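Ika8 (Synthetic construct, PDB 6G6O) is a computationally designed protein that folds as a symmetrical eight-bladed beta-propeller of WD40 type, with no natural function assigned to it. Local coordinates at residues E217-Q222 against G231-T236; G235-W240 against V249-H254; G253-I258 against T276-D281. All coordinates share one frame; numbering follows the deposited sequence.

In the fold
The three contacts follow one another along the chain and lead from one propeller blade into the next. Contact 1 pairs strands 218-224 and 227-232, the hairpin that opens a four-stranded antiparallel sheet. Contact 2, centred about 9 Å from contact 1, starts on the same turn, sharing Gly235 and Thr236, and sets strand 237-241 of that sheet against the chain running from strand 247-249 towards the following blade. Contact 3 takes over Gly253 and His254 and joins them to strand 276-281 of the next sheet; its centre is about 8 Å from that of contact 2. Contacts 1 and 3, centred about 10 Å apart, also touch: Ile258 packs on Gly231 and probably bonds Thr219, joining neighbouring blades.

Contact 1 (E217-Q222 against G231-T236); sequences EVTALQ and GAKDGT
With CG2 of Thr219 and CG of Lys233 both anti to their own carbonyl carbons (chi1 of Lys233 -52°), the two side chains meet at 3.6 Å between these carbons, beside the paired strands. Lys233 then runs on extended and crosses Glu217 at about a right angle, with CD and CE each close to Glu217 OE1. The charged ends are farther apart: Glu217 OE1 and Lys233 NZ form a long salt bridge of 3.8 Å on an exposed edge, which is likely to add little to the firmness of the pairing. The backbone does the gripping. Gly231 O accepts a nearly straight bond from Thr219 N (2.8 Å), a weak one from Ala220 N (3.4 Å) and a grazing CA-H contact from Val218, whereas Gly231 N donates to Ala220 O at 3.1 Å. A further weak bond runs from Lys233 N to Glu217 O. Thr219 OG1 probably hydrogen-bonds Ile258 O of the following blade, though the modelled separation is very short. Beyond Ala232 the chain reverses through a type I turn, in which Asp234 OD1 receives two donors of Thr236: OG1, on the syn side of the carboxylate at 2.6 Å, and the backbone N, from above its plane. The second closes an Asx turn, and Thr236 OG1 is also bonded to Gln215. Two residues, Thr219 and Ala220, thus face the single Gly231, the signature of a classic beta bulge, set here in the first hairpin of a WD40 propeller blade.

Contact 2 (G235-W240 against V249-H254); sequences GTVKVW and VSLEGH
This is a buried, antiparallel meeting of the third strand of one blade with the chain that leaves its outermost strand and crosses to the next blade. Val239 and Val249 make the apolar start: CG1 of Val249 reaches CB of Val239 at 3.7 Å, the two side chains crossing obliquely. Further on, Leu251 packs against Val237, with CB 3.7 Å from Val237 O and CD1 4.2 Å from Val237 CG1. A water bridges the two backbones, donating to Val237 O (2.8 Å) and accepting from Leu251 N (2.9 Å). At the far end His254 N donates to Gly235 O at 2.9 Å, in the carbonyl plane though bent at the hydrogen (132°). Gly235 is called for by its backbone angles and by His254 O; Gly253 is favoured by its positive phi, and a CB there would also run into Gly235 O. Gly235 CA makes a CA-H...O contact with His254 O at 3.3 Å. Between these two segments one direct backbone bond and one shared water accompany valine and leucine packing, which suggests that polar backbone atoms are met partly through water while apolar side chains do much of the packing.

Contact 3 (G253-I258 against T276-D281); sequences GHQSAI and TIKVWD
On strand 276-281, Thr276 accepts through OG1 a hydrogen bond from His254 ND1 (2.7 Å, 158° at the hydrogen) that lies almost in the imidazole plane. This resembles the WD40 His-Ser/Thr-Asp-Trp network, with Thr276 placed between the histidine and Asp274 and the indole nitrogen of Trp280 bonded weakly to Glu252. Thr276 OG1, set between its backbone N and carbonyl carbon (chi1 60°), is itself bonded to Asp274, and at the ring's second nitrogen His254 NE2 is hydrogen-bonded to Ser270, so both imidazole nitrogens are engaged and the rotation of the ring is fixed. Ile277 follows with its CA near the ring edge. Lys278 comes next, its extended chain sliding past the histidine in the opposite direction; CG sits over one face, 3.8 Å from the ring centroid, in a CH-pi contact. Its CB likewise lies over a face of the Trp280 indole, so the lysine bridges two aromatic groups. Without the imidazole, as with an alanine in place of His254, Thr276 and Ser270 would probably lose their common partner and a gap would open beside the Lys278 chain. Trp280 ends the touching part of the strand: CH2 stands 3.9 Å from His254 NE2, while Leu251 packs against the same indole side chain. Next to CH2, CZ2 of Trp280 lies 3.7 Å from the backbone N of Gly253.

Contact 1 (E217-Q222 against G231-T236)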
loop_
_atom_site.group_PDB
_atom_site.type_symbol
_atom_site.label_atom_id
_atom_site.label_comp_id
_atom_site.label_asym_id
_atom_site.label_seq_id
_atom_site.Cartn_x
_atom_site.Cartn_y
_atom_site.Cartn_z
ATOM N N GLU A 217 14.574 11.544 4.362
ATOM C CA GLU A 217 14.395 10.110 4.153
ATOM C C GLU A 217 13.085 9.613 4.750
ATOM O O GLU A 217 13.085 8.989 5.816
ATOM C CB GLU A 217 15.555 9.309 4.754
ATOM C CG GLU A 217 16.941 9.851 4.475
ATOM C CD GLU A 217 18.022 8.957 5.054
ATOM O OE1 GLU A 217 18.219 7.842 4.526
ATOM O OE2 GLU A 217 18.666 9.361 6.044
ATOM N N VAL A 218 11.966 9.875 4.084
ATOM C CA VAL A 218 10.695 9.325 4.538
ATOM C C VAL A 218 10.572 7.890 4.043
ATOM O O VAL A 218 11.061 7.532 2.965
ATOM C CB VAL A 218 9.508 10.194 4.074
ATOM C CG1 VAL A 218 9.701 11.635 4.519
ATOM C CG2 VAL A 218 9.324 10.110 2.569
ATOM N N THR A 219 9.931 7.052 4.853
ATOM C CA THR A 219 9.792 5.634 4.553
ATOM C C THR A 219 8.371 5.219 4.217
ATOM O O THR A 219 8.184 4.288 3.432
ATOM C CB THR A 219 10.278 4.788 5.737
ATOM O OG1 THR A 219 9.496 5.096 6.898
ATOM C CG2 THR A 219 11.737 5.079 6.033
ATOM N N ALA A 220 7.373 5.885 4.789
ATOM C CA ALA A 220 5.978 5.551 4.554
ATOM C C ALA A 220 5.168 6.832 4.428
ATOM O O ALA A 220 5.453 7.833 5.091
ATOM C CB ALA A 220 5.414 4.672 5.678
ATOM N N LEU A 221 4.159 6.791 3.565
ATOM C CA LEU A 221 3.268 7.918 3.346
ATOM C C LEU A 221 1.828 7.433 3.325
ATOM O O LEU A 221 1.547 6.260 3.066
ATOM C CB LEU A 221 3.580 8.647 2.032
ATOM C CG LEU A 221 4.722 9.658 2.014
ATOM C CD1 LEU A 221 4.701 10.419 0.708
ATOM C CD2 LEU A 221 4.613 10.611 3.183
ATOM N N GLN A 222 0.913 8.360 3.596
ATOM C CA GLN A 222 -0.512 8.067 3.549
ATOM C C GLN A 222 -1.263 9.349 3.223
ATOM O O GLN A 222 -0.989 10.398 3.812
ATOM C CB GLN A 222 -1.001 7.478 4.876
ATOM C CG GLN A 222 -2.273 6.662 4.755
ATOM C CD GLN A 222 -2.008 5.223 4.370
ATOM O OE1 GLN A 222 -0.862 4.772 4.359
ATOM N NE2 GLN A 222 -3.069 4.493 4.052
ATOM N N GLY A 231 6.080 9.082 7.837
ATOM C CA GLY A 231 6.989 8.451 8.784
ATOM C C GLY A 231 8.386 8.422 8.195
ATOM O O GLY A 231 8.554 8.221 6.989
ATOM N N ALA A 232 9.387 8.628 9.048
ATOM C CA ALA A 232 10.768 8.737 8.605
ATOM C C ALA A 232 11.644 7.750 9.366
ATOM O O ALA A 232 11.205 7.089 10.311
ATOM C CB ALA A 232 11.300 10.165 8.781
ATOM N N LYS A 233 12.905 7.664 8.935
ATOM C CA LYS A 233 13.847 6.742 9.559
ATOM C C LYS A 233 14.189 7.156 10.985
ATOM O O LYS A 233 14.478 6.296 11.822
ATOM C CB LYS A 233 15.122 6.642 8.719
ATOM C CG LYS A 233 14.876 6.337 7.251
ATOM C CD LYS A 233 16.060 5.618 6.627
ATOM C CE LYS A 233 15.752 5.185 5.202
ATOM N NZ LYS A 233 16.811 4.296 4.646
ATOM N N ASP A 234 14.163 8.454 11.281
ATOM C CA ASP A 234 14.458 8.921 12.630
ATOM C C ASP A 234 13.316 8.671 13.607
ATOM O O ASP A 234 13.417 9.080 14.769
ATOM C CB ASP A 234 14.815 10.414 12.613
ATOM C CG ASP A 234 13.670 11.292 12.137
ATOM O OD1 ASP A 234 12.651 10.755 11.653
ATOM O OD2 ASP A 234 13.788 12.530 12.251
ATOM N N GLY A 235 12.241 8.018 13.170
ATOM C CA GLY A 235 11.134 7.679 14.035
ATOM C C GLY A 235 10.030 8.708 14.110
ATOM O O GLY A 235 9.063 8.498 14.852
ATOM N N THR A 236 10.134 9.802 13.365
ATOM C CA THR A 236 9.166 10.882 13.465
ATOM C C THR A 236 7.955 10.598 12.586
ATOM O O THR A 236 8.094 10.295 11.398
ATOM C CB THR A 236 9.811 12.209 13.062
ATOM O OG1 THR A 236 10.378 12.087 11.752
ATOM C CG2 THR A 236 10.908 12.583 14.046
#

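Contact 2 (G235-W240 against V249-H254)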
loop_
_atom_site.group_PDB
_atom_site.type_symbol
_atom_site.label_atom_id
_atom_site.label_comp_id
_atom_site.label_asym_id
_atom_site.label_seq_id
_atom_site.Cartn_x
_atom_site.Cartn_y
_atom_site.Cartn_z
ATOM N N GLY A 235 12.241 8.018 13.170
ATOM C CA GLY A 235 11.134 7.679 14.035
ATOM C C GLY A 235 10.030 8.708 14.110
ATOM O O GLY A 235 9.063 8.498 14.852
ATOM N N THR A 236 10.134 9.802 13.365
ATOM C CA THR A 236 9.166 10.882 13.465
ATOM C C THR A 236 7.955 10.598 12.586
ATOM O O THR A 236 8.094 10.295 11.398
ATOM C CB THR A 236 9.811 12.209 13.062
ATOM O OG1 THR A 236 10.378 12.087 11.752
ATOM C CG2 THR A 236 10.908 12.583 14.046
ATOM N N VAL A 237 6.767 10.689 13.180
ATOM C CA VAL A 237 5.501 10.572 12.467
ATOM C C VAL A 237 4.844 11.944 12.483
ATOM O O VAL A 237 4.536 12.478 13.556
ATOM C CB VAL A 237 4.583 9.516 13.100
ATOM C CG1 VAL A 237 3.298 9.379 12.298
ATOM C CG2 VAL A 237 5.298 8.183 13.199
ATOM N N LYS A 238 4.630 12.515 11.302
ATOM C CA LYS A 238 4.140 13.879 11.191
ATOM C C LYS A 238 2.846 13.925 10.391
ATOM O O LYS A 238 2.603 13.091 9.516
ATOM C CB LYS A 238 5.196 14.790 10.554
ATOM C CG LYS A 238 6.337 15.111 11.504
ATOM C CD LYS A 238 7.523 15.736 10.800
ATOM C CE LYS A 238 8.625 16.052 11.799
ATOM N NZ LYS A 238 9.869 16.538 11.145
ATOM N N VAL A 239 2.015 14.911 10.716
ATOM C CA VAL A 239 0.729 15.129 10.065
ATOM C C VAL A 239 0.676 16.584 9.627
ATOM O O VAL A 239 0.785 17.491 10.460
ATOM C CB VAL A 239 -0.450 14.803 10.996
ATOM C CG1 VAL A 239 -1.720 15.457 10.485
ATOM C CG2 VAL A 239 -0.629 13.298 11.120
ATOM N N TRP A 240 0.511 16.810 8.325
ATOM C CA TRP A 240 0.538 18.167 7.801
ATOM C C TRP A 240 -0.404 18.279 6.612
ATOM O O TRP A 240 -0.825 17.279 6.027
ATOM C CB TRP A 240 1.963 18.602 7.422
ATOM C CG TRP A 240 2.737 17.636 6.572
ATOM C CD1 TRP A 240 3.001 16.322 6.841
ATOM C CD2 TRP A 240 3.381 17.924 5.327
ATOM N NE1 TRP A 240 3.752 15.774 5.833
ATOM C CE2 TRP A 240 4.000 16.738 4.891
ATOM C CE3 TRP A 240 3.486 19.070 4.535
ATOM C CZ2 TRP A 240 4.714 16.666 3.698
ATOM C CZ3 TRP A 240 4.194 18.996 3.351
ATOM C CH2 TRP A 240 4.800 17.803 2.944
ATOM N N VAL A 249 -0.709 18.523 13.618
ATOM C CA VAL A 249 -0.699 18.017 14.985
ATOM C C VAL A 249 0.707 17.524 15.289
ATOM O O VAL A 249 1.451 17.131 14.385
ATOM C CB VAL A 249 -1.761 16.906 15.188
ATOM C CG1 VAL A 249 -1.336 15.618 14.499
ATOM C CG2 VAL A 249 -2.019 16.674 16.668
ATOM N N SER A 250 1.071 17.552 16.567
ATOM C CA SER A 250 2.393 17.142 17.021
ATOM C C SER A 250 2.299 15.766 17.670
ATOM O O SER A 250 1.646 15.608 18.707
ATOM C CB SER A 250 2.969 18.163 18.002
ATOM O OG SER A 250 4.197 17.712 18.547
ATOM N N LEU A 251 2.946 14.777 17.058
ATOM C CA LEU A 251 3.030 13.428 17.596
ATOM C C LEU A 251 4.481 13.110 17.927
ATOM O O LEU A 251 5.395 13.517 17.203
ATOM C CB LEU A 251 2.486 12.390 16.607
ATOM C CG LEU A 251 1.133 12.645 15.940
ATOM C CD1 LEU A 251 0.808 11.519 14.975
ATOM C CD2 LEU A 251 0.031 12.802 16.975
ATOM N N GLU A 252 4.690 12.378 19.022
ATOM C CA GLU A 252 6.048 12.049 19.437
ATOM C C GLU A 252 6.668 10.964 18.567
ATOM O O GLU A 252 7.896 10.914 18.430
ATOM C CB GLU A 252 6.064 11.617 20.906
ATOM C CG GLU A 252 4.965 10.639 21.294
ATOM C CD GLU A 252 3.687 11.333 21.734
ATOM O OE1 GLU A 252 2.984 11.895 20.866
ATOM O OE2 GLU A 252 3.387 11.319 22.947
ATOM N N GLY A 253 5.851 10.098 17.975
ATOM C CA GLY A 253 6.373 9.049 17.127
ATOM C C GLY A 253 7.172 8.014 17.906
ATOM O O GLY A 253 7.174 7.964 19.137
ATOM N N HIS A 254 7.869 7.178 17.145
ATOM C CA HIS A 254 8.649 6.081 17.697
ATOM C C HIS A 254 10.112 6.482 17.837
ATOM O O HIS A 254 10.569 7.484 17.283
ATOM C CB HIS A 254 8.533 4.834 16.813
ATOM C CG HIS A 254 7.125 4.394 16.555
ATOM N ND1 HIS A 254 6.694 3.108 16.798
ATOM C CD2 HIS A 254 6.057 5.062 16.061
ATOM C CE1 HIS A 254 5.419 3.005 16.471
ATOM N NE2 HIS A 254 5.007 4.177 16.023
HETATM O O HOH W 1 4.235 15.156 14.457
#

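Contact 3 (G253-I258 against T276-D281)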
loop_
_atom_site.group_PDB
_atom_site.type_symbol
_atom_site.label_atom_id
_atom_site.label_comp_id
_atom_site.label_asym_id
_atom_site.label_seq_id
_atom_site.Cartn_x
_atom_site.Cartn_y
_atom_site.Cartn_z
ATOM N N GLY A 253 5.851 10.098 17.975
ATOM C CA GLY A 253 6.373 9.049 17.127
ATOM C C GLY A 253 7.172 8.014 17.906
ATOM O O GLY A 253 7.174 7.964 19.137
ATOM N N HIS A 254 7.869 7.178 17.145
ATOM C CA HIS A 254 8.649 6.081 17.697
ATOM C C HIS A 254 10.112 6.482 17.837
ATOM O O HIS A 254 10.569 7.484 17.283
ATOM C CB HIS A 254 8.533 4.834 16.813
ATOM C CG HIS A 254 7.125 4.394 16.555
ATOM N ND1 HIS A 254 6.694 3.108 16.798
ATOM C CD2 HIS A 254 6.057 5.062 16.061
ATOM C CE1 HIS A 254 5.419 3.005 16.471
ATOM N NE2 HIS A 254 5.007 4.177 16.023
ATOM N N GLN A 255 10.850 5.677 18.601
ATOM C CA GLN A 255 12.297 5.795 18.697
ATOM C C GLN A 255 13.005 4.842 17.743
ATOM O O GLN A 255 14.183 4.526 17.945
ATOM C CB GLN A 255 12.757 5.555 20.134
ATOM C CG GLN A 255 12.390 6.676 21.094
ATOM C CD GLN A 255 11.018 6.487 21.710
ATOM O OE1 GLN A 255 10.701 5.417 22.229
ATOM N NE2 GLN A 255 10.193 7.528 21.652
ATOM N N SER A 256 12.304 4.377 16.711
ATOM C CA SER A 256 12.853 3.482 15.707
ATOM C C SER A 256 12.279 3.869 14.352
ATOM O O SER A 256 11.299 4.612 14.260
ATOM C CB SER A 256 12.546 2.014 16.033
ATOM O OG SER A 256 12.838 1.170 14.935
ATOM N N ALA A 257 12.896 3.349 13.293
ATOM C CA ALA A 257 12.497 3.714 11.938
ATOM C C ALA A 257 11.049 3.325 11.671
ATOM O O ALA A 257 10.650 2.179 11.890
ATOM C CB ALA A 257 13.420 3.042 10.921
ATOM N N ILE A 258 10.261 4.291 11.200
ATOM C CA ILE A 258 8.891 4.006 10.796
ATOM C C ILE A 258 8.911 3.104 9.571
ATOM O O ILE A 258 9.542 3.423 8.556
ATOM C CB ILE A 258 8.125 5.307 10.514
ATOM C CG1 ILE A 258 8.081 6.185 11.765
ATOM C CG2 ILE A 258 6.720 4.998 10.022
ATOM C CD1 ILE A 258 7.646 5.450 13.008
ATOM N N THR A 276 7.273 -1.900 17.639
ATOM C CA THR A 276 6.324 -1.089 18.384
ATOM C C THR A 276 5.226 -0.569 17.465
ATOM O O THR A 276 5.456 -0.265 16.291
ATOM C CB THR A 276 7.033 0.082 19.061
ATOM O OG1 THR A 276 7.653 0.907 18.065
ATOM C CG2 THR A 276 8.097 -0.425 20.021
ATOM N N ILE A 277 4.016 -0.481 18.009
ATOM C CA ILE A 277 2.853 0.004 17.277
ATOM C C ILE A 277 2.148 1.033 18.148
ATOM O O ILE A 277 1.663 0.701 19.237
ATOM C CB ILE A 277 1.894 -1.132 16.891
ATOM C CG1 ILE A 277 2.512 -1.993 15.789
ATOM C CG2 ILE A 277 0.557 -0.569 16.437
ATOM C CD1 ILE A 277 1.592 -3.061 15.269
ATOM N N LYS A 278 2.094 2.273 17.674
ATOM C CA LYS A 278 1.441 3.360 18.383
ATOM C C LYS A 278 0.195 3.800 17.628
ATOM O O LYS A 278 0.112 3.671 16.403
ATOM C CB LYS A 278 2.391 4.547 18.565
ATOM C CG LYS A 278 3.652 4.212 19.338
ATOM C CD LYS A 278 4.480 5.455 19.615
ATOM C CE LYS A 278 5.767 5.106 20.342
ATOM N NZ LYS A 278 6.548 6.318 20.710
ATOM N N VAL A 279 -0.779 4.315 18.374
ATOM C CA VAL A 279 -2.069 4.716 17.823
ATOM C C VAL A 279 -2.423 6.078 18.402
ATOM O O VAL A 279 -2.517 6.229 19.624
ATOM C CB VAL A 279 -3.177 3.698 18.141
ATOM C CG1 VAL A 279 -4.527 4.228 17.701
ATOM C CG2 VAL A 279 -2.881 2.360 17.479
ATOM N N TRP A 280 -2.615 7.067 17.534
ATOM C CA TRP A 280 -3.012 8.402 17.951
ATOM C C TRP A 280 -4.388 8.740 17.399
ATOM O O TRP A 280 -4.885 8.099 16.470
ATOM C CB TRP A 280 -2.027 9.477 17.473
ATOM C CG TRP A 280 -0.619 9.312 17.928
ATOM C CD1 TRP A 280 -0.041 9.874 19.028
ATOM C CD2 TRP A 280 0.407 8.563 17.274
ATOM N NE1 TRP A 280 1.278 9.508 19.108
ATOM C CE2 TRP A 280 1.579 8.701 18.042
ATOM C CE3 TRP A 280 0.447 7.779 16.117
ATOM C CZ2 TRP A 280 2.777 8.088 17.692
ATOM C CZ3 TRP A 280 1.635 7.172 15.771
ATOM C CH2 TRP A 280 2.785 7.330 16.554
ATOM N N ASP A 281 -4.990 9.767 17.984
ATOM C CA ASP A 281 -6.136 10.445 17.397
ATOM C C ASP A 281 -5.621 11.738 16.777
ATOM O O ASP A 281 -5.032 12.572 17.474
ATOM C CB ASP A 281 -7.218 10.717 18.445
ATOM C CG ASP A 281 -8.402 11.493 17.887
ATOM O OD1 ASP A 281 -8.230 12.668 17.512
ATOM O OD2 ASP A 281 -9.511 10.924 17.821
#